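Local coordinates for protein fusolin (PDB 4YN2) that forms the crystalline spindles of an insect poxvirus that enhance virulence, probably by attacking chitin through its lytic polysaccharide monooxygenase-like domain, at residues Y68-I82 against R211-N224. Numbering follows the deposited sequence.
With NAG (2-acetamido-2-deoxy-beta-D-glucopyranose), chain B; BMA (beta-D-mannopyranose), chain C.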
loop_
_atom_site.group_PDB
_atom_site.type_symbol
_atom_site.label_atom_id
_atom_site.label_comp_id
_atom_site.label_asym_id
_atom_site.label_seq_id
_atom_site.Cartn_x
_atom_site.Cartn_y
_atom_site.Cartn_z
ATOM N N TYR A 68 8.430 -9.049 7.832
ATOM C CA TYR A 68 8.475 -9.057 6.364
ATOM C C TYR A 68 9.885 -8.672 6.074
ATOM O O TYR A 68 10.195 -7.502 5.899
ATOM C CB TYR A 68 7.430 -8.127 5.740
ATOM C CG TYR A 68 6.091 -8.805 5.561
ATOM C CD1 TYR A 68 5.533 -9.570 6.577
ATOM C CD2 TYR A 68 5.441 -8.789 4.333
ATOM C CE1 TYR A 68 4.334 -10.260 6.394
ATOM C CE2 TYR A 68 4.228 -9.448 4.145
ATOM C CZ TYR A 68 3.668 -10.170 5.185
ATOM O OH TYR A 68 2.473 -10.828 4.990
ATOM N N ALA A 69 10.770 -9.659 6.220
ATOM C CA ALA A 69 12.200 -9.454 6.226
ATOM C C ALA A 69 12.932 -10.342 5.280
ATOM O O ALA A 69 12.417 -11.354 4.835
ATOM C CB ALA A 69 12.724 -9.706 7.627
ATOM N N ALA A 70 14.160 -9.950 4.991
ATOM C CA ALA A 70 15.087 -10.707 4.158
ATOM C C ALA A 70 16.509 -10.463 4.650
ATOM O O ALA A 70 16.830 -9.333 5.025
ATOM C CB ALA A 70 14.943 -10.295 2.703
ATOM N N LEU A 71 17.342 -11.511 4.673
ATOM C CA LEU A 71 18.742 -11.421 5.108
ATOM C C LEU A 71 19.637 -11.098 3.912
ATOM O O LEU A 71 19.670 -11.874 2.957
ATOM C CB LEU A 71 19.195 -12.742 5.752
ATOM C CG LEU A 71 18.388 -13.229 6.940
ATOM C CD1 LEU A 71 18.961 -14.537 7.478
ATOM C CD2 LEU A 71 18.342 -12.184 8.037
ATOM N N ALA A 72 20.330 -9.958 3.948
ATOM C CA ALA A 72 21.226 -9.545 2.869
ATOM C C ALA A 72 22.696 -9.877 3.141
ATOM O O ALA A 72 23.491 -9.853 2.210
ATOM C CB ALA A 72 21.093 -8.054 2.624
ATOM N N GLY A 73 23.066 -10.154 4.383
ATOM C CA GLY A 73 24.457 -10.432 4.698
ATOM C C GLY A 73 25.273 -9.159 4.759
ATOM O O GLY A 73 24.707 -8.062 4.801
ATOM N N PRO A 74 26.617 -9.266 4.754
ATOM C CA PRO A 74 27.453 -8.061 4.924
ATOM C C PRO A 74 27.387 -7.021 3.802
ATOM O O PRO A 74 27.691 -5.857 4.052
ATOM C CB PRO A 74 28.886 -8.625 5.014
ATOM C CG PRO A 74 28.749 -10.050 5.267
ATOM C CD PRO A 74 27.438 -10.494 4.730
ATOM N N ASP A 75 27.022 -7.432 2.581
ATOM C CA ASP A 75 26.955 -6.542 1.416
ATOM C C ASP A 75 25.499 -6.078 1.140
ATOM O O ASP A 75 25.071 -6.002 -0.007
ATOM C CB ASP A 75 27.565 -7.235 0.181
ATOM C CG ASP A 75 26.882 -8.524 -0.218
ATOM O OD1 ASP A 75 26.394 -9.243 0.690
ATOM O OD2 ASP A 75 26.860 -8.835 -1.434
ATOM N N TYR A 76 24.784 -5.687 2.204
ATOM C CA TYR A 76 23.415 -5.138 2.164
ATOM C C TYR A 76 23.338 -3.822 1.356
ATOM O O TYR A 76 22.258 -3.410 0.958
ATOM C CB TYR A 76 22.887 -4.897 3.605
ATOM C CG TYR A 76 23.743 -3.946 4.404
ATOM C CD1 TYR A 76 23.657 -2.576 4.215
ATOM C CD2 TYR A 76 24.723 -4.422 5.272
ATOM C CE1 TYR A 76 24.530 -1.702 4.846
ATOM C CE2 TYR A 76 25.585 -3.552 5.934
ATOM C CZ TYR A 76 25.481 -2.192 5.725
ATOM O OH TYR A 76 26.345 -1.342 6.373
ATOM N N TRP A 77 24.474 -3.135 1.209
ATOM C CA TRP A 77 24.612 -1.873 0.466
ATOM C C TRP A 77 24.747 -2.095 -1.049
ATOM O O TRP A 77 24.683 -1.125 -1.795
ATOM C CB TRP A 77 25.847 -1.068 0.970
ATOM C CG TRP A 77 27.097 -1.878 1.134
ATOM C CD1 TRP A 77 27.563 -2.419 2.294
ATOM C CD2 TRP A 77 27.944 -2.381 0.089
ATOM N NE1 TRP A 77 28.619 -3.258 2.036
ATOM C CE2 TRP A 77 28.909 -3.212 0.699
ATOM C CE3 TRP A 77 28.036 -2.145 -1.293
ATOM C CZ2 TRP A 77 29.903 -3.864 -0.032
ATOM C CZ3 TRP A 77 29.029 -2.783 -2.013
ATOM C CH2 TRP A 77 29.952 -3.624 -1.384
ATOM N N ASP A 78 25.011 -3.338 -1.495
ATOM C CA ASP A 78 25.209 -3.674 -2.907
ATOM C C ASP A 78 23.838 -3.773 -3.581
ATOM O O ASP A 78 23.105 -4.730 -3.341
ATOM C CB ASP A 78 26.018 -4.984 -3.009
ATOM C CG ASP A 78 26.347 -5.464 -4.409
ATOM O OD1 ASP A 78 25.577 -5.169 -5.331
ATOM O OD2 ASP A 78 27.326 -6.206 -4.560
ATOM N N LYS A 79 23.498 -2.768 -4.404
ATOM C CA LYS A 79 22.198 -2.652 -5.077
ATOM C C LYS A 79 21.856 -3.882 -5.925
ATOM O O LYS A 79 20.722 -4.345 -5.850
ATOM C CB LYS A 79 22.123 -1.385 -5.954
ATOM N N CYS A 80 22.817 -4.426 -6.694
ATOM C CA CYS A 80 22.558 -5.619 -7.511
ATOM C C CYS A 80 22.328 -6.845 -6.632
ATOM O O CYS A 80 21.503 -7.668 -6.985
ATOM C CB CYS A 80 23.677 -5.867 -8.520
ATOM S SG CYS A 80 23.809 -4.592 -9.797
ATOM N N HIS A 81 23.032 -6.970 -5.509
ATOM C CA HIS A 81 22.830 -8.074 -4.570
ATOM C C HIS A 81 21.394 -8.030 -4.031
ATOM O O HIS A 81 20.707 -9.044 -4.058
ATOM C CB HIS A 81 23.849 -7.985 -3.424
ATOM C CG HIS A 81 23.664 -8.993 -2.341
ATOM N ND1 HIS A 81 23.646 -10.335 -2.614
ATOM C CD2 HIS A 81 23.527 -8.817 -1.007
ATOM C CE1 HIS A 81 23.449 -10.941 -1.457
ATOM N NE2 HIS A 81 23.403 -10.063 -0.459
ATOM N N ILE A 82 20.915 -6.846 -3.629
ATOM C CA ILE A 82 19.549 -6.713 -3.113
ATOM C C ILE A 82 18.526 -7.041 -4.197
ATOM O O ILE A 82 17.639 -7.853 -3.977
ATOM C CB ILE A 82 19.288 -5.293 -2.531
ATOM C CG1 ILE A 82 20.185 -5.004 -1.311
ATOM C CG2 ILE A 82 17.789 -5.103 -2.168
ATOM C CD1 ILE A 82 20.097 -6.012 -0.153
ATOM N N ARG A 211 11.958 0.363 3.272
ATOM C CA ARG A 211 12.981 -0.601 3.629
ATOM C C ARG A 211 13.713 -0.120 4.859
ATOM O O ARG A 211 14.280 0.968 4.833
ATOM C CB ARG A 211 13.951 -0.784 2.473
ATOM C CG ARG A 211 15.122 -1.703 2.762
ATOM C CD ARG A 211 16.116 -1.636 1.632
ATOM N NE ARG A 211 17.244 -2.524 1.879
ATOM C CZ ARG A 211 18.453 -2.408 1.345
ATOM N NH1 ARG A 211 18.724 -1.423 0.499
ATOM N NH2 ARG A 211 19.404 -3.285 1.649
ATOM N N TRP A 212 13.704 -0.923 5.922
ATOM C CA TRP A 212 14.461 -0.646 7.138
ATOM C C TRP A 212 15.612 -1.630 7.148
ATOM O O TRP A 212 15.396 -2.816 7.360
ATOM C CB TRP A 212 13.579 -0.784 8.369
ATOM C CG TRP A 212 14.265 -0.417 9.647
ATOM C CD1 TRP A 212 15.294 0.463 9.813
ATOM C CD2 TRP A 212 14.007 -0.976 10.931
ATOM N NE1 TRP A 212 15.629 0.549 11.137
ATOM C CE2 TRP A 212 14.848 -0.317 11.852
ATOM C CE3 TRP A 212 13.118 -1.948 11.405
ATOM C CZ2 TRP A 212 14.821 -0.589 13.214
ATOM C CZ3 TRP A 212 13.108 -2.236 12.756
ATOM C CH2 TRP A 212 13.945 -1.558 13.646
ATOM N N GLN A 213 16.809 -1.156 6.866
ATOM C CA GLN A 213 17.983 -1.999 6.732
ATOM C C GLN A 213 18.945 -1.858 7.891
ATOM O O GLN A 213 19.428 -0.761 8.143
ATOM C CB GLN A 213 18.696 -1.621 5.436
ATOM C CG GLN A 213 19.963 -2.430 5.125
ATOM C CD GLN A 213 19.703 -3.907 5.060
ATOM O OE1 GLN A 213 18.851 -4.374 4.300
ATOM N NE2 GLN A 213 20.455 -4.696 5.797
ATOM N N ARG A 214 19.284 -2.970 8.542
ATOM C CA ARG A 214 20.299 -2.961 9.588
ATOM C C ARG A 214 21.684 -2.952 8.966
ATOM O O ARG A 214 21.905 -3.658 7.981
ATOM C CB ARG A 214 20.190 -4.191 10.490
ATOM C CG ARG A 214 18.943 -4.240 11.336
ATOM C CD ARG A 214 18.831 -5.520 12.165
ATOM N NE ARG A 214 19.970 -5.723 13.078
ATOM C CZ ARG A 214 19.928 -6.327 14.266
ATOM N NH1 ARG A 214 18.779 -6.788 14.747
ATOM N NH2 ARG A 214 21.032 -6.451 14.993
ATOM N N LEU A 215 22.619 -2.190 9.555
ATOM C CA LEU A 215 24.003 -2.141 9.095
ATOM C C LEU A 215 24.849 -3.054 9.971
ATOM O O LEU A 215 25.511 -2.595 10.900
ATOM C CB LEU A 215 24.572 -0.719 9.111
ATOM C CG LEU A 215 23.730 0.369 8.429
ATOM C CD1 LEU A 215 23.307 1.353 9.407
ATOM C CD2 LEU A 215 24.507 1.113 7.390
ATOM N N ASP A 216 24.796 -4.351 9.714
ATOM C CA ASP A 216 25.591 -5.307 10.484
ATOM C C ASP A 216 25.885 -6.542 9.622
ATOM O O ASP A 216 25.284 -6.681 8.549
ATOM C CB ASP A 216 24.879 -5.655 11.806
ATOM C CG ASP A 216 23.493 -6.235 11.681
ATOM O OD1 ASP A 216 23.277 -7.064 10.779
ATOM O OD2 ASP A 216 22.644 -5.917 12.536
ATOM N N PRO A 217 26.803 -7.441 10.052
ATOM C CA PRO A 217 27.145 -8.601 9.214
ATOM C C PRO A 217 25.968 -9.473 8.764
ATOM O O PRO A 217 26.027 -9.987 7.660
ATOM C CB PRO A 217 28.089 -9.394 10.114
ATOM C CG PRO A 217 28.767 -8.342 10.915
ATOM C CD PRO A 217 27.660 -7.403 11.256
ATOM N N VAL A 218 24.936 -9.663 9.602
ATOM C CA VAL A 218 23.774 -10.488 9.246
ATOM C C VAL A 218 22.945 -9.752 8.159
ATOM O O VAL A 218 22.384 -10.385 7.279
ATOM C CB VAL A 218 22.925 -10.856 10.502
ATOM C CG1 VAL A 218 21.628 -11.559 10.113
ATOM C CG2 VAL A 218 23.731 -11.735 11.458
ATOM N N GLY A 219 22.886 -8.436 8.243
ATOM C CA GLY A 219 22.210 -7.616 7.252
ATOM C C GLY A 219 20.725 -7.854 7.099
ATOM O O GLY A 219 20.223 -7.839 5.970
ATOM N N GLU A 220 20.012 -8.087 8.200
ATOM C CA GLU A 220 18.567 -8.249 8.103
ATOM C C GLU A 220 17.925 -6.912 7.738
ATOM O O GLU A 220 18.306 -5.866 8.265
ATOM C CB GLU A 220 17.951 -8.791 9.386
ATOM C CG GLU A 220 16.484 -9.174 9.201
ATOM C CD GLU A 220 15.947 -10.315 10.051
ATOM O OE1 GLU A 220 16.755 -11.107 10.584
ATOM O OE2 GLU A 220 14.708 -10.470 10.112
ATOM N N GLY A 221 17.013 -6.965 6.792
ATOM C CA GLY A 221 16.257 -5.807 6.337
ATOM C C GLY A 221 14.782 -6.112 6.366
ATOM O O GLY A 221 14.391 -7.261 6.156
ATOM N N PHE A 222 13.964 -5.089 6.607
ATOM C CA PHE A 222 12.508 -5.200 6.685
ATOM C C PHE A 222 11.933 -4.397 5.559
ATOM O O PHE A 222 12.331 -3.252 5.371
ATOM C CB PHE A 222 12.000 -4.726 8.046
ATOM C CG PHE A 222 12.639 -5.529 9.157
ATOM C CD1 PHE A 222 13.907 -5.210 9.623
ATOM C CD2 PHE A 222 12.046 -6.696 9.618
ATOM C CE1 PHE A 222 14.547 -6.015 10.561
ATOM C CE2 PHE A 222 12.701 -7.514 10.538
ATOM C CZ PHE A 222 13.932 -7.148 11.033
ATOM N N TYR A 223 11.043 -5.006 4.771
ATOM C CA TYR A 223 10.476 -4.397 3.571
ATOM C C TYR A 223 8.975 -4.433 3.605
ATOM O O TYR A 223 8.402 -5.519 3.755
ATOM C CB TYR A 223 10.949 -5.162 2.331
ATOM C CG TYR A 223 12.449 -5.272 2.177
ATOM C CD1 TYR A 223 13.185 -6.160 2.953
ATOM C CD2 TYR A 223 13.118 -4.577 1.175
ATOM C CE1 TYR A 223 14.565 -6.268 2.813
ATOM C CE2 TYR A 223 14.487 -4.709 0.996
ATOM C CZ TYR A 223 15.209 -5.567 1.804
ATOM O OH TYR A 223 16.563 -5.646 1.617
ATOM N N ASN A 224 8.323 -3.270 3.494
ATOM C CA ASN A 224 6.860 -3.182 3.519
ATOM C C ASN A 224 6.314 -2.377 2.390
ATOM O O ASN A 224 6.816 -1.293 2.118
ATOM C CB ASN A 224 6.373 -2.523 4.800
ATOM C CG ASN A 224 6.479 -3.288 6.104
ATOM O OD1 ASN A 224 5.963 -2.824 7.116
ATOM N ND2 ASN A 224 6.964 -4.511 6.138
HETATM C C1 NAG B . 26.399 3.086 1.257
HETATM C C2 NAG B . 27.287 2.260 2.185
HETATM C C3 NAG B . 28.708 2.241 1.623
HETATM C C4 NAG B . 28.703 1.781 0.168
HETATM C C5 NAG B . 27.760 2.657 -0.652
HETATM C C6 NAG B . 27.620 2.236 -2.096
HETATM C C7 NAG B . 26.796 2.207 4.608
HETATM C C8 NAG B . 26.961 2.931 5.912
HETATM N N2 NAG B . 27.281 2.835 3.521
HETATM O O3 NAG B . 29.490 1.355 2.416
HETATM O O4 NAG B . 30.012 1.902 -0.373
HETATM O O5 NAG B . 26.448 2.598 -0.076
HETATM O O6 NAG B . 26.897 1.019 -2.228
HETATM O O7 NAG B . 26.257 1.106 4.542
HETATM C C1 BMA C . 30.740 0.724 -0.651
HETATM C C2 BMA C . 31.769 1.042 -1.734
HETATM C C3 BMA C . 32.659 -0.169 -1.994
HETATM C C4 BMA C . 33.280 -0.676 -0.697
HETATM C C5 BMA C . 32.180 -0.941 0.327
HETATM C C6 BMA C . 32.700 -1.364 1.682
HETATM O O2 BMA C . 32.557 2.160 -1.334
HETATM O O3 BMA C . 33.674 0.153 -2.938
HETATM O O4 BMA C . 33.980 -1.889 -0.946
HETATM O O5 BMA C . 31.398 0.250 0.526
HETATM O O6 BMA C . 33.396 -0.312 2.338
HETATM O O HOH W 1 7.321 -6.165 8.594
HETATM O O HOH W 2 17.854 -7.010 3.482
#
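A69, A70 and L71 run antiparallel to E220-N224, the strand axes 4.7 Å apart. A70 and G221 form the hydrogen-bonded pair, A70 N reaching G221 O at 2.9 Å and G221 N returning to A70 O; Y223 N to Y68 O and A72 N to G219 O extend the pairing at its two ends. G73 N then bonds V218 O, as the chain passes the 215-219 turn of the hairpin 211-224. A69, L71, E220 and F222 share one face of the sheet: A69 CB lies 3.6 Å from F222 CE2, while L71 CD2 packs on the E220 side chain. This short edge strand joins the sheet of an immunoglobulin-like β-sandwich, the core fold of lytic polysaccharide monooxygenases, and the ring of F222 meets that of H1, a ligand of the bound zinc ion. Y76 packs against residues 213-216, next to the turn. Its ring lies nearly parallel to the Q213 amide (2° apart), with Y76 CB 3.3 Å from Q213 NE2, and R214 O sits over the ring centre. Bending of Q213 at chi2 (57°) turns NE2 back to donate to both R214 O and G219 O; the latter, met by A72 N from the opposite face, is gripped twice. R211, fully extended from CG to NE, sends NH2 to Y76 O (2.9 Å), which lies in the guanidinium plane, and also to Q213 OE1, while NH1 forms a salt bridge with E148. I82 CG2 lies over a face of this guanidinium, and I82 CD1 approaches NH2. A water links A70 O, Q213 OE1 and Y223 OH. Y76 OH, beside L215 CD2 at 3.2 Å, donates to the acetamido oxygen O7 of NAG (3.1 Å), and the W77 indole carries BMA C5 over one face.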